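Local coordinates for protein OBCA, Oxalate Biosynthetic Component A (Burkholderia glumae, PDB 4NNC) that belongs to a family of TIM-barrel enzymes, carries an additional N-terminal family region and binds the ligand 2KQ, at residues A[350-355]-A[394-399]; A[311-316]-A[345-350]. One frame throughout, in Å; residues are numbered along the deposited sequence.

Contact 1: residues A[350-355]-A[394-399]. With 2KQ ((3S)-3-[2-[3-[[(2R)-4-[[[(2R,3S,4R,5R)-5-(6-aminopurin-9-yl)-4-oxidanyl-3-phosphonooxy-oxolan-2-yl]methoxy-oxidanyl-phosphoryl]oxy-oxidanyl-phosphoryl]oxy-3,3-dimethyl-2-oxidanyl-butanoyl]amino]propanoylamino]ethylsulfanyl]-3-oxidanyl-butanoic acid), chain D.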
ATOM      1  N   PHE A 350       0.574 -15.984  -4.361  1.00 23.39           N
ATOM      2  CA  PHE A 350       0.802 -15.643  -2.966  1.00 23.91           C
ATOM      3  C   PHE A 350       1.677 -16.705  -2.332  1.00 19.91           C
ATOM      4  O   PHE A 350       2.413 -16.425  -1.388  1.00 18.97           O
ATOM      5  CB  PHE A 350      -0.510 -15.598  -2.180  1.00 23.23           C
ATOM      6  CG  PHE A 350      -1.318 -14.338  -2.361  1.00 21.10           C
ATOM      7  CD1 PHE A 350      -2.376 -14.309  -3.261  1.00 20.88           C
ATOM      8  CD2 PHE A 350      -1.075 -13.214  -1.580  1.00 21.03           C
ATOM      9  CE1 PHE A 350      -3.156 -13.178  -3.413  1.00 24.50           C
ATOM     10  CE2 PHE A 350      -1.850 -12.061  -1.732  1.00 27.29           C
ATOM     11  CZ  PHE A 350      -2.899 -12.045  -2.649  1.00 23.28           C
ATOM     12  N   ASN A 351       1.595 -17.933  -2.841  1.00 22.79           N
ATOM     13  CA  ASN A 351       2.174 -19.064  -2.115  1.00 21.08           C
ATOM     14  C   ASN A 351       2.473 -20.267  -2.990  1.00 22.31           C
ATOM     15  O   ASN A 351       2.132 -20.282  -4.175  1.00 23.48           O
ATOM     16  CB  ASN A 351       1.270 -19.446  -0.916  1.00 19.87           C
ATOM     17  CG  ASN A 351      -0.202 -19.680  -1.314  1.00 22.07           C
ATOM     18  OD1 ASN A 351      -0.501 -20.377  -2.300  1.00 20.74           O
ATOM     19  ND2 ASN A 351      -1.126 -19.100  -0.539  1.00 19.91           N
ATOM     20  N   HIS A 352       3.095 -21.288  -2.407  1.00 23.24           N
ATOM     21  CA  HIS A 352       3.497 -22.459  -3.185  1.00 22.57           C
ATOM     22  C   HIS A 352       2.309 -23.289  -3.594  1.00 20.82           C
ATOM     23  O   HIS A 352       2.330 -23.912  -4.652  1.00 20.78           O
ATOM     24  CB  HIS A 352       4.524 -23.302  -2.429  1.00 21.00           C
ATOM     25  CG  HIS A 352       5.905 -22.747  -2.515  1.00 24.16           C
ATOM     26  ND1 HIS A 352       6.698 -22.917  -3.630  1.00 25.80           N
ATOM     27  CD2 HIS A 352       6.623 -21.990  -1.652  1.00 24.87           C
ATOM     28  CE1 HIS A 352       7.854 -22.302  -3.443  1.00 23.43           C
ATOM     29  NE2 HIS A 352       7.833 -21.728  -2.252  1.00 25.75           N
ATOM     30  N   ALA A 353       1.272 -23.287  -2.759  1.00 23.19           N
ATOM     31  CA  ALA A 353       0.023 -23.965  -3.108  1.00 27.29           C
ATOM     32  C   ALA A 353      -0.471 -23.463  -4.463  1.00 22.23           C
ATOM     33  O   ALA A 353      -0.889 -24.253  -5.313  1.00 19.77           O
ATOM     34  CB  ALA A 353      -1.024 -23.732  -2.040  1.00 23.29           C
ATOM     35  N   ILE A 354      -0.381 -22.150  -4.669  1.00 20.54           N
ATOM     36  CA  ILE A 354      -0.864 -21.535  -5.900  1.00 19.39           C
ATOM     37  C   ILE A 354       0.024 -21.880  -7.097  1.00 21.86           C
ATOM     38  O   ILE A 354      -0.494 -22.156  -8.194  1.00 21.57           O
ATOM     39  CB  ILE A 354      -1.051 -19.991  -5.739  1.00 24.50           C
ATOM     40  CG1 ILE A 354      -2.372 -19.706  -5.004  1.00 19.31           C
ATOM     41  CG2 ILE A 354      -1.026 -19.287  -7.106  1.00 18.98           C
ATOM     42  CD1 ILE A 354      -2.479 -18.317  -4.396  1.00 20.51           C
ATOM     43  N   VAL A 355       1.348 -21.869  -6.897  1.00 22.44           N
ATOM     44  CA  VAL A 355       2.275 -22.316  -7.943  1.00 21.05           C
ATOM     45  C   VAL A 355       1.925 -23.744  -8.347  1.00 21.89           C
ATOM     46  O   VAL A 355       1.821 -24.067  -9.536  1.00 21.34           O
ATOM     47  CB  VAL A 355       3.742 -22.314  -7.472  1.00 23.29           C
ATOM     48  CG1 VAL A 355       4.638 -22.855  -8.566  1.00 21.76           C
ATOM     49  CG2 VAL A 355       4.198 -20.905  -7.077  1.00 22.25           C
ATOM     50  N   GLU A 394       1.781 -24.128   8.344  1.00 26.05           N
ATOM     51  CA  GLU A 394       3.215 -24.083   8.123  1.00 31.88           C
ATOM     52  C   GLU A 394       3.540 -23.011   7.089  1.00 28.31           C
ATOM     53  O   GLU A 394       2.670 -22.594   6.320  1.00 26.48           O
ATOM     54  CB  GLU A 394       3.732 -25.446   7.666  1.00 36.76           C
ATOM     55  CG  GLU A 394       3.382 -25.765   6.227  1.00 41.94           C
ATOM     56  CD  GLU A 394       3.813 -27.161   5.823  1.00 52.29           C
ATOM     57  OE1 GLU A 394       3.577 -27.534   4.653  1.00 55.32           O
ATOM     58  OE2 GLU A 394       4.379 -27.883   6.678  1.00 59.16           O
ATOM     59  N   ASP A 395       4.789 -22.557   7.085  1.00 27.19           N
ATOM     60  CA  ASP A 395       5.239 -21.551   6.139  1.00 26.11           C
ATOM     61  C   ASP A 395       4.955 -21.999   4.701  1.00 27.24           C
ATOM     62  O   ASP A 395       5.298 -23.122   4.325  1.00 28.57           O
ATOM     63  CB  ASP A 395       6.740 -21.301   6.325  1.00 28.49           C
ATOM     64  CG  ASP A 395       7.241 -20.131   5.497  1.00 26.77           C
ATOM     65  OD1 ASP A 395       6.396 -19.338   5.038  1.00 26.34           O
ATOM     66  OD2 ASP A 395       8.470 -19.990   5.311  1.00 27.99           O
ATOM     67  N   ASP A 396       4.315 -21.139   3.905  1.00 25.80           N
ATOM     68  CA  ASP A 396       4.123 -21.432   2.476  1.00 23.75           C
ATOM     69  C   ASP A 396       4.491 -20.228   1.584  1.00 25.05           C
ATOM     70  O   ASP A 396       4.105 -20.164   0.420  1.00 25.72           O
ATOM     71  CB  ASP A 396       2.692 -21.913   2.203  1.00 25.11           C
ATOM     72  CG  ASP A 396       2.575 -22.688   0.891  1.00 25.75           C
ATOM     73  OD1 ASP A 396       3.496 -23.480   0.582  1.00 26.03           O
ATOM     74  OD2 ASP A 396       1.580 -22.487   0.148  1.00 24.26           O
ATOM     75  N   SER A 397       5.259 -19.293   2.142  1.00 24.79           N
ATOM     76  CA  SER A 397       5.710 -18.091   1.443  1.00 25.98           C
ATOM     77  C   SER A 397       6.602 -18.377   0.228  1.00 28.48           C
ATOM     78  O   SER A 397       7.369 -19.347   0.221  1.00 25.59           O
ATOM     79  CB  SER A 397       6.511 -17.209   2.408  1.00 23.20           C
ATOM     80  OG  SER A 397       5.895 -17.145   3.673  1.00 23.56           O
ATOM     81  N   LEU A 398       6.524 -17.503  -0.778  1.00 24.39           N
ATOM     82  CA  LEU A 398       7.408 -17.587  -1.937  1.00 28.26           C
ATOM     83  C   LEU A 398       8.862 -17.371  -1.516  1.00 27.52           C
ATOM     84  O   LEU A 398       9.754 -18.093  -1.956  1.00 28.36           O
ATOM     85  CB  LEU A 398       7.007 -16.576  -3.018  1.00 24.36           C
ATOM     86  CG  LEU A 398       5.724 -16.856  -3.805  1.00 26.77           C
ATOM     87  CD1 LEU A 398       5.654 -15.970  -5.056  1.00 22.38           C
ATOM     88  CD2 LEU A 398       5.586 -18.328  -4.172  1.00 20.27           C
ATOM     89  N   ILE A 399       9.095 -16.370  -0.675  1.00 26.45           N
ATOM     90  CA  ILE A 399      10.386 -16.215  -0.030  1.00 25.18           C
ATOM     91  C   ILE A 399      10.194 -16.756   1.384  1.00 28.85           C
ATOM     92  O   ILE A 399       9.464 -16.147   2.173  1.00 26.49           O
ATOM     93  CB  ILE A 399      10.822 -14.732   0.025  1.00 26.27           C
ATOM     94  CG1 ILE A 399      10.928 -14.153  -1.390  1.00 24.99           C
ATOM     95  CG2 ILE A 399      12.138 -14.577   0.800  1.00 25.76           C
ATOM     96  CD1 ILE A 399      11.513 -12.714  -1.462  1.00 23.43           C
TER
HETATM   97  C01 2KQ D 603       0.490  -1.649   4.895  1.00 34.20           C
HETATM   98  C02 2KQ D 603       1.681  -1.259   4.005  1.00 42.41           C
HETATM   99  C03 2KQ D 603       1.161  -0.853   2.539  1.00 27.84           C
HETATM  100  C04 2KQ D 603       2.410  -0.086   4.674  1.00 38.15           C
HETATM  101  O05 2KQ D 603       3.514   0.262   3.870  1.00 43.72           O
HETATM  102  P06 2KQ D 603       4.791   0.969   4.509  1.00 46.22           P
HETATM  103  O07 2KQ D 603       5.520   1.727   3.413  1.00 34.78           O
HETATM  104  O08 2KQ D 603       4.377   1.954   5.589  1.00 51.65           O
HETATM  105  O09 2KQ D 603       5.745  -0.164   5.090  1.00 60.62           O
HETATM  106  P10 2KQ D 603       5.738  -0.797   6.566  1.00 58.78           P
HETATM  107  O11 2KQ D 603       6.563  -2.054   6.586  1.00 56.93           O
HETATM  108  O12 2KQ D 603       4.321  -1.156   6.948  1.00 65.60           O
HETATM  109  O13 2KQ D 603       6.332   0.256   7.623  1.00 61.65           O
HETATM  110  C14 2KQ D 603       6.317  -0.058   9.025  1.00 68.30           C
HETATM  111  C15 2KQ D 603       7.211   0.845   9.762  1.00 73.34           C
HETATM  112  O16 2KQ D 603       8.537   0.948   9.102  1.00 66.40           O
HETATM  113  C17 2KQ D 603       8.712   2.307   8.675  1.00 62.20           C
HETATM  114  N18 2KQ D 603       9.282   2.284   7.372  1.00 59.08           N
HETATM  115  C19 2KQ D 603       8.651   2.061   6.206  1.00 58.19           C
HETATM  116  N20 2KQ D 603       9.551   2.104   5.197  1.00 52.03           N
HETATM  117  C21 2KQ D 603      10.779   2.354   5.724  1.00 55.44           C
HETATM  118  C22 2KQ D 603      12.073   2.509   5.187  1.00 52.41           C
HETATM  119  N23 2KQ D 603      12.306   2.399   3.753  1.00 47.56           N
HETATM  120  N24 2KQ D 603      13.096   2.757   6.025  1.00 56.66           N
HETATM  121  C25 2KQ D 603      12.887   2.846   7.362  1.00 56.38           C
HETATM  122  N26 2KQ D 603      11.669   2.713   7.906  1.00 56.04           N
HETATM  123  C27 2KQ D 603      10.605   2.464   7.098  1.00 60.39           C
HETATM  124  C28 2KQ D 603       7.390   2.954   8.737  1.00 68.78           C
HETATM  125  O29 2KQ D 603       7.498   4.335   9.083  1.00 67.87           O
HETATM  126  C30 2KQ D 603       6.684   2.243   9.816  1.00 77.42           C
HETATM  127  O31 2KQ D 603       7.008   2.848  11.086  1.00 84.55           O
HETATM  128  P32 2KQ D 603       6.470   2.176  12.482  1.00 95.73           P
HETATM  129  O33 2KQ D 603       7.111   0.800  12.715  1.00 86.83           O
HETATM  130  O34 2KQ D 603       6.781   3.087  13.653  1.00 87.88           O
HETATM  131  O35 2KQ D 603       4.977   2.009  12.380  1.00 87.98           O
HETATM  132  C36 2KQ D 603       2.706  -2.440   3.984  1.00 45.17           C
HETATM  133  O37 2KQ D 603       3.113  -2.684   5.264  1.00 48.95           O
HETATM  134  C38 2KQ D 603       2.175  -3.759   3.399  1.00 45.51           C
HETATM  135  O39 2KQ D 603       1.367  -4.468   3.990  1.00 44.60           O
HETATM  136  N40 2KQ D 603       2.696  -4.199   2.113  1.00 39.61           N
HETATM  137  C41 2KQ D 603       2.215  -5.445   1.614  1.00 37.69           C
HETATM  138  C42 2KQ D 603       1.023  -5.234   0.687  1.00 36.14           C
HETATM  139  C43 2KQ D 603       0.460  -6.540   0.082  1.00 38.77           C
HETATM  140  O44 2KQ D 603       0.167  -7.505   0.791  1.00 36.73           O
HETATM  141  N45 2KQ D 603       0.308  -6.612  -1.345  1.00 33.68           N
HETATM  142  C46 2KQ D 603      -0.212  -7.834  -1.883  1.00 38.88           C
HETATM  143  C47 2KQ D 603      -1.407  -7.549  -2.767  1.00 38.17           C
HETATM  144  S48 2KQ D 603      -1.869  -8.978  -3.734  1.00 51.76           S
HETATM  145  C49 2KQ D 603      -3.100  -8.502  -4.930  1.00 28.49           C
HETATM  146  C50 2KQ D 603      -2.437  -8.543  -6.203  1.00 34.45           C
HETATM  147  O51 2KQ D 603      -3.533  -7.173  -4.718  1.00 28.48           O
HETATM  148  C52 2KQ D 603      -4.251  -9.553  -5.000  1.00 33.52           C
HETATM  149  C53 2KQ D 603      -5.662  -9.071  -5.147  1.00 29.31           C
HETATM  150  O54 2KQ D 603      -5.937  -7.835  -5.173  1.00 23.52           O
HETATM  151  O55 2KQ D 603      -6.577  -9.931  -5.251  1.00 27.52           O
HETATM  152  O   HOH W   1       4.733 -15.150  -0.593  1.00 29.85           O
HETATM  153  O   HOH W   2      10.620 -20.899  -0.824  1.00 41.11           O

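Contact 2: residues A[311-316]-A[345-350]. With 2KQ ((3S)-3-[2-[3-[[(2R)-4-[[[(2R,3S,4R,5R)-5-(6-aminopurin-9-yl)-4-oxidanyl-3-phosphonooxy-oxolan-2-yl]methoxy-oxidanyl-phosphoryl]oxy-oxidanyl-phosphoryl]oxy-3,3-dimethyl-2-oxidanyl-butanoyl]amino]propanoylamino]ethylsulfanyl]-3-oxidanyl-butanoic acid), chain D.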
ATOM      1  N   LEU A 311      -6.857 -13.413  -9.678  1.00 21.06           N
ATOM      2  CA  LEU A 311      -7.339 -14.758  -9.436  1.00 23.55           C
ATOM      3  C   LEU A 311      -6.260 -15.539  -8.674  1.00 25.44           C
ATOM      4  O   LEU A 311      -5.116 -15.647  -9.129  1.00 21.54           O
ATOM      5  CB  LEU A 311      -7.711 -15.450 -10.758  1.00 25.12           C
ATOM      6  CG  LEU A 311      -8.447 -16.798 -10.637  1.00 25.18           C
ATOM      7  CD1 LEU A 311      -9.410 -17.031 -11.801  1.00 24.90           C
ATOM      8  CD2 LEU A 311      -7.462 -17.955 -10.534  1.00 21.30           C
ATOM      9  N   SER A 312      -6.648 -16.068  -7.517  1.00 22.66           N
ATOM     10  CA  SER A 312      -5.760 -16.810  -6.642  1.00 24.59           C
ATOM     11  C   SER A 312      -6.278 -18.245  -6.471  1.00 25.20           C
ATOM     12  O   SER A 312      -7.237 -18.465  -5.737  1.00 23.90           O
ATOM     13  CB  SER A 312      -5.698 -16.114  -5.286  1.00 26.61           C
ATOM     14  OG  SER A 312      -5.196 -14.796  -5.426  1.00 24.71           O
ATOM     15  N   PRO A 313      -5.640 -19.225  -7.146  1.00 23.47           N
ATOM     16  CA  PRO A 313      -6.176 -20.596  -7.188  1.00 22.61           C
ATOM     17  C   PRO A 313      -5.936 -21.431  -5.915  1.00 24.70           C
ATOM     18  O   PRO A 313      -5.665 -22.635  -6.031  1.00 23.62           O
ATOM     19  CB  PRO A 313      -5.444 -21.219  -8.386  1.00 21.62           C
ATOM     20  CG  PRO A 313      -4.165 -20.457  -8.493  1.00 20.99           C
ATOM     21  CD  PRO A 313      -4.508 -19.044  -8.073  1.00 24.32           C
ATOM     22  N   ALA A 314      -6.075 -20.812  -4.738  1.00 24.01           N
ATOM     23  CA  ALA A 314      -5.974 -21.495  -3.444  1.00 24.51           C
ATOM     24  C   ALA A 314      -6.267 -20.510  -2.325  1.00 24.04           C
ATOM     25  O   ALA A 314      -6.247 -19.291  -2.542  1.00 24.10           O
ATOM     26  CB  ALA A 314      -4.580 -22.110  -3.240  1.00 24.51           C
ATOM     27  N   ALA A 315      -6.533 -21.036  -1.130  1.00 21.59           N
ATOM     28  CA  ALA A 315      -6.701 -20.196   0.059  1.00 24.84           C
ATOM     29  C   ALA A 315      -5.479 -19.299   0.233  1.00 24.64           C
ATOM     30  O   ALA A 315      -4.335 -19.731   0.011  1.00 24.30           O
ATOM     31  CB  ALA A 315      -6.902 -21.056   1.314  1.00 22.08           C
ATOM     32  N   VAL A 316      -5.725 -18.049   0.601  1.00 21.25           N
ATOM     33  CA  VAL A 316      -4.645 -17.128   0.878  1.00 19.14           C
ATOM     34  C   VAL A 316      -4.678 -16.850   2.375  1.00 24.05           C
ATOM     35  O   VAL A 316      -5.628 -16.264   2.882  1.00 23.89           O
ATOM     36  CB  VAL A 316      -4.801 -15.840   0.069  1.00 24.55           C
ATOM     37  CG1 VAL A 316      -3.678 -14.851   0.410  1.00 24.59           C
ATOM     38  CG2 VAL A 316      -4.793 -16.162  -1.422  1.00 20.40           C
ATOM     39  N   PRO A 345      -7.470 -13.420 -16.411  1.00 21.75           N
ATOM     40  CA  PRO A 345      -7.024 -13.482 -15.021  1.00 22.40           C
ATOM     41  C   PRO A 345      -5.572 -13.036 -14.878  1.00 21.94           C
ATOM     42  O   PRO A 345      -4.744 -13.281 -15.763  1.00 20.20           O
ATOM     43  CB  PRO A 345      -7.156 -14.977 -14.667  1.00 24.01           C
ATOM     44  CG  PRO A 345      -7.274 -15.688 -15.944  1.00 24.61           C
ATOM     45  CD  PRO A 345      -7.892 -14.733 -16.928  1.00 21.56           C
ATOM     46  N   GLU A 346      -5.278 -12.361 -13.774  1.00 19.86           N
ATOM     47  CA  GLU A 346      -3.908 -12.238 -13.316  1.00 22.25           C
ATOM     48  C   GLU A 346      -3.758 -13.185 -12.134  1.00 22.96           C
ATOM     49  O   GLU A 346      -4.347 -12.940 -11.061  1.00 20.86           O
ATOM     50  CB  GLU A 346      -3.589 -10.816 -12.852  1.00 20.61           C
ATOM     51  CG  GLU A 346      -2.178 -10.707 -12.284  1.00 24.67           C
ATOM     52  CD  GLU A 346      -1.774  -9.280 -11.962  1.00 27.38           C
ATOM     53  OE1 GLU A 346      -2.359  -8.707 -11.017  1.00 29.42           O
ATOM     54  OE2 GLU A 346      -0.870  -8.738 -12.650  1.00 21.65           O
ATOM     55  N   VAL A 347      -2.992 -14.262 -12.326  1.00 19.05           N
ATOM     56  CA  VAL A 347      -2.759 -15.221 -11.252  1.00 21.21           C
ATOM     57  C   VAL A 347      -1.921 -14.550 -10.154  1.00 22.60           C
ATOM     58  O   VAL A 347      -0.771 -14.177 -10.393  1.00 21.57           O
ATOM     59  CB  VAL A 347      -2.060 -16.520 -11.765  1.00 22.74           C
ATOM     60  CG1 VAL A 347      -1.822 -17.497 -10.617  1.00 22.31           C
ATOM     61  CG2 VAL A 347      -2.902 -17.191 -12.842  1.00 18.41           C
ATOM     62  N   GLU A 348      -2.497 -14.374  -8.962  1.00 20.60           N
ATOM     63  CA  GLU A 348      -1.741 -13.807  -7.842  1.00 20.01           C
ATOM     64  C   GLU A 348      -0.995 -14.920  -7.105  1.00 23.89           C
ATOM     65  O   GLU A 348      -1.586 -15.748  -6.403  1.00 20.41           O
ATOM     66  CB  GLU A 348      -2.644 -13.025  -6.885  1.00 23.29           C
ATOM     67  CG  GLU A 348      -3.613 -12.049  -7.581  1.00 19.59           C
ATOM     68  CD  GLU A 348      -2.900 -10.982  -8.426  1.00 29.69           C
ATOM     69  OE1 GLU A 348      -1.720 -10.649  -8.140  1.00 28.84           O
ATOM     70  OE2 GLU A 348      -3.518 -10.468  -9.385  1.00 26.83           O
ATOM     71  N   VAL A 349       0.314 -14.962  -7.292  1.00 20.64           N
ATOM     72  CA  VAL A 349       1.088 -16.042  -6.718  1.00 21.65           C
ATOM     73  C   VAL A 349       1.453 -15.646  -5.300  1.00 21.32           C
ATOM     74  O   VAL A 349       2.493 -15.024  -5.059  1.00 21.80           O
ATOM     75  CB  VAL A 349       2.346 -16.350  -7.563  1.00 20.00           C
ATOM     76  CG1 VAL A 349       2.983 -17.639  -7.093  1.00 18.79           C
ATOM     77  CG2 VAL A 349       1.969 -16.439  -9.039  1.00 16.37           C
ATOM     78  N   PHE A 350       0.574 -15.984  -4.361  1.00 23.39           N
ATOM     79  CA  PHE A 350       0.802 -15.643  -2.966  1.00 23.91           C
ATOM     80  C   PHE A 350       1.677 -16.705  -2.332  1.00 19.91           C
ATOM     81  O   PHE A 350       2.413 -16.425  -1.388  1.00 18.97           O
ATOM     82  CB  PHE A 350      -0.510 -15.598  -2.180  1.00 23.23           C
ATOM     83  CG  PHE A 350      -1.318 -14.338  -2.361  1.00 21.10           C
ATOM     84  CD1 PHE A 350      -2.376 -14.309  -3.261  1.00 20.88           C
ATOM     85  CD2 PHE A 350      -1.075 -13.214  -1.580  1.00 21.03           C
ATOM     86  CE1 PHE A 350      -3.156 -13.178  -3.413  1.00 24.50           C
ATOM     87  CE2 PHE A 350      -1.850 -12.061  -1.732  1.00 27.29           C
ATOM     88  CZ  PHE A 350      -2.899 -12.045  -2.649  1.00 23.28           C
TER
HETATM   89  C01 2KQ D 603       0.490  -1.649   4.895  1.00 34.20           C
HETATM   90  C02 2KQ D 603       1.681  -1.259   4.005  1.00 42.41           C
HETATM   91  C03 2KQ D 603       1.161  -0.853   2.539  1.00 27.84           C
HETATM   92  C04 2KQ D 603       2.410  -0.086   4.674  1.00 38.15           C
HETATM   93  O05 2KQ D 603       3.514   0.262   3.870  1.00 43.72           O
HETATM   94  P06 2KQ D 603       4.791   0.969   4.509  1.00 46.22           P
HETATM   95  O07 2KQ D 603       5.520   1.727   3.413  1.00 34.78           O
HETATM   96  O08 2KQ D 603       4.377   1.954   5.589  1.00 51.65           O
HETATM   97  O09 2KQ D 603       5.745  -0.164   5.090  1.00 60.62           O
HETATM   98  P10 2KQ D 603       5.738  -0.797   6.566  1.00 58.78           P
HETATM   99  O11 2KQ D 603       6.563  -2.054   6.586  1.00 56.93           O
HETATM  100  O12 2KQ D 603       4.321  -1.156   6.948  1.00 65.60           O
HETATM  101  O13 2KQ D 603       6.332   0.256   7.623  1.00 61.65           O
HETATM  102  C14 2KQ D 603       6.317  -0.058   9.025  1.00 68.30           C
HETATM  103  C15 2KQ D 603       7.211   0.845   9.762  1.00 73.34           C
HETATM  104  O16 2KQ D 603       8.537   0.948   9.102  1.00 66.40           O
HETATM  105  C17 2KQ D 603       8.712   2.307   8.675  1.00 62.20           C
HETATM  106  N18 2KQ D 603       9.282   2.284   7.372  1.00 59.08           N
HETATM  107  C19 2KQ D 603       8.651   2.061   6.206  1.00 58.19           C
HETATM  108  N20 2KQ D 603       9.551   2.104   5.197  1.00 52.03           N
HETATM  109  C21 2KQ D 603      10.779   2.354   5.724  1.00 55.44           C
HETATM  110  C22 2KQ D 603      12.073   2.509   5.187  1.00 52.41           C
HETATM  111  N23 2KQ D 603      12.306   2.399   3.753  1.00 47.56           N
HETATM  112  N24 2KQ D 603      13.096   2.757   6.025  1.00 56.66           N
HETATM  113  C25 2KQ D 603      12.887   2.846   7.362  1.00 56.38           C
HETATM  114  N26 2KQ D 603      11.669   2.713   7.906  1.00 56.04           N
HETATM  115  C27 2KQ D 603      10.605   2.464   7.098  1.00 60.39           C
HETATM  116  C28 2KQ D 603       7.390   2.954   8.737  1.00 68.78           C
HETATM  117  O29 2KQ D 603       7.498   4.335   9.083  1.00 67.87           O
HETATM  118  C30 2KQ D 603       6.684   2.243   9.816  1.00 77.42           C
HETATM  119  O31 2KQ D 603       7.008   2.848  11.086  1.00 84.55           O
HETATM  120  P32 2KQ D 603       6.470   2.176  12.482  1.00 95.73           P
HETATM  121  O33 2KQ D 603       7.111   0.800  12.715  1.00 86.83           O
HETATM  122  O34 2KQ D 603       6.781   3.087  13.653  1.00 87.88           O
HETATM  123  O35 2KQ D 603       4.977   2.009  12.380  1.00 87.98           O
HETATM  124  C36 2KQ D 603       2.706  -2.440   3.984  1.00 45.17           C
HETATM  125  O37 2KQ D 603       3.113  -2.684   5.264  1.00 48.95           O
HETATM  126  C38 2KQ D 603       2.175  -3.759   3.399  1.00 45.51           C
HETATM  127  O39 2KQ D 603       1.367  -4.468   3.990  1.00 44.60           O
HETATM  128  N40 2KQ D 603       2.696  -4.199   2.113  1.00 39.61           N
HETATM  129  C41 2KQ D 603       2.215  -5.445   1.614  1.00 37.69           C
HETATM  130  C42 2KQ D 603       1.023  -5.234   0.687  1.00 36.14           C
HETATM  131  C43 2KQ D 603       0.460  -6.540   0.082  1.00 38.77           C
HETATM  132  O44 2KQ D 603       0.167  -7.505   0.791  1.00 36.73           O
HETATM  133  N45 2KQ D 603       0.308  -6.612  -1.345  1.00 33.68           N
HETATM  134  C46 2KQ D 603      -0.212  -7.834  -1.883  1.00 38.88           C
HETATM  135  C47 2KQ D 603      -1.407  -7.549  -2.767  1.00 38.17           C
HETATM  136  S48 2KQ D 603      -1.869  -8.978  -3.734  1.00 51.76           S
HETATM  137  C49 2KQ D 603      -3.100  -8.502  -4.930  1.00 28.49           C
HETATM  138  C50 2KQ D 603      -2.437  -8.543  -6.203  1.00 34.45           C
HETATM  139  O51 2KQ D 603      -3.533  -7.173  -4.718  1.00 28.48           O
HETATM  140  C52 2KQ D 603      -4.251  -9.553  -5.000  1.00 33.52           C
HETATM  141  C53 2KQ D 603      -5.662  -9.071  -5.147  1.00 29.31           C
HETATM  142  O54 2KQ D 603      -5.937  -7.835  -5.173  1.00 23.52           O
HETATM  143  O55 2KQ D 603      -6.577  -9.931  -5.251  1.00 27.52           O

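Contact 1: residues A[350-355]-A[394-399]
Ser397 O meets the imidazole of His352 at its edge, near its plane, 3.3 Å from CD2, while Asp396 O and Leu398 O approach this ring obliquely. A water joins His352 NE2 to Leu398 O. The carboxylate of Asp396, turned 52° from the imidazole, reaches the root of that side chain, its OD1 lying 3.2 Å from His352 CB. Against the amide of Asn351 it is turned by 28°, with OD2 3.2 Å from Asn351 CB. The side chain of Phe350 sets out away from 394-399, and its ring meets the ligand 2KQ obliquely, CZ lying 3.4 Å from S48.

The contact illustrates how a helix start has its N-H groups satisfied. With CG anti to the backbone N (chi1 -159°), Asp396 presents OD2 to the first turn, where the syn lone pair accepts from Ala353 N at 3.0 Å. Its own carbonyl O takes the N-H of His352 in the carbonyl plane. Asn351 is the N-cap, OD1 accepting from Ile354 N at 3.0 Å. A carboxylate here probably interacts favourably with the helix dipole. The loop that carries Asp396 is itself folded by an Asx turn, Asp395 OD1 receiving both N and OG of Ser397.

On the apolar side, Leu398 CD2 packs 4.1 Å from Val355 CG2. Helix 416-440 borders this side through Val433 and Leu430, and Val349 of strand 344-349 touches both Val355 and Leu398. The contact thus joins the start of helix 352-359 to the loop that follows strand 393-395, an outer strand of a small antiparallel sheet.

Contact 2: residues A[311-316]-A[345-350]
Leu311 makes both backbone hydrogen bonds of this contact, as a residue in a parallel bridge can. Its N donates to Glu346 O at 2.9 Å, and its O accepts from Glu348 N at 2.9 Å; each donor stands nearly 40° out of the carbonyl plane. Between these bonds the CA of Val347, the bridge partner, points its hydrogen at Leu311 O across 3.2 Å.

Apolar contacts gather on the face of the sheet that carries Leu311 and Val347. Leu311 and Pro345 run side by side, CB to CB at 4.0 Å, and Pro313, coming from the loop, crosses Val347 at about a right angle, setting CD against CG1. Leu331 and Phe335 of helix 328-341 also pack on Leu311.

The aromatic interaction belongs to Phe350, where the chain leaves the strand. Val316 lies across one face in a CH-pi contact, its CG1 3.7 Å from the ring centroid and 14° off the normal, while CG2 leans over CD1. Ser312 OG takes a different approach, in the ring plane at the edge, 3.3 Å from CE1. One residue of the loop thus touches a face and another an edge.

Polar and ligand contacts gather around Glu348. With chi1 at -47°, its CG comes within 3.6 Å of C52 of 2KQ, and a bend at chi2 then turns the carboxylate, while CB rests against Ser312 OG. Glu346 OE1, which is hydrogen-bonded to Asn275 ND2, lies 2.7 Å from Glu348 OE2.

Strand 308-311, helix 328-341 and the adjacent parallel strand 344-349 form a beta-alpha-beta crossover, the repeating unit of a TIM barrel. The loop 312-316 and Phe350 follow the C-terminal ends of their strands, the end where TIM barrels characteristically place their binding sites, and here 2KQ lies beside them.

Both contacts are buried, and Phe350 belongs to each: contact 2 places its ring against a loop, whereas contact 1 begins where the chain turns from strand 344-349 into helix 352-359. Their chemistry follows this change. Contact 2 sits in the barrel wall and relies on parallel-strand bonding, apolar packing and a ring contact; contact 1 lies farther from the chain centre and uses Asp396 alongside the helix's own N-cap to meet the N-H groups of a helix start, with waters bridging the two segments beside it. The two pack directly together, Val355 CG2 lying 3.5 Å from Val349 CG1. Both touch 2KQ, contact 1 through Phe350 and contact 2 through Glu348 as well.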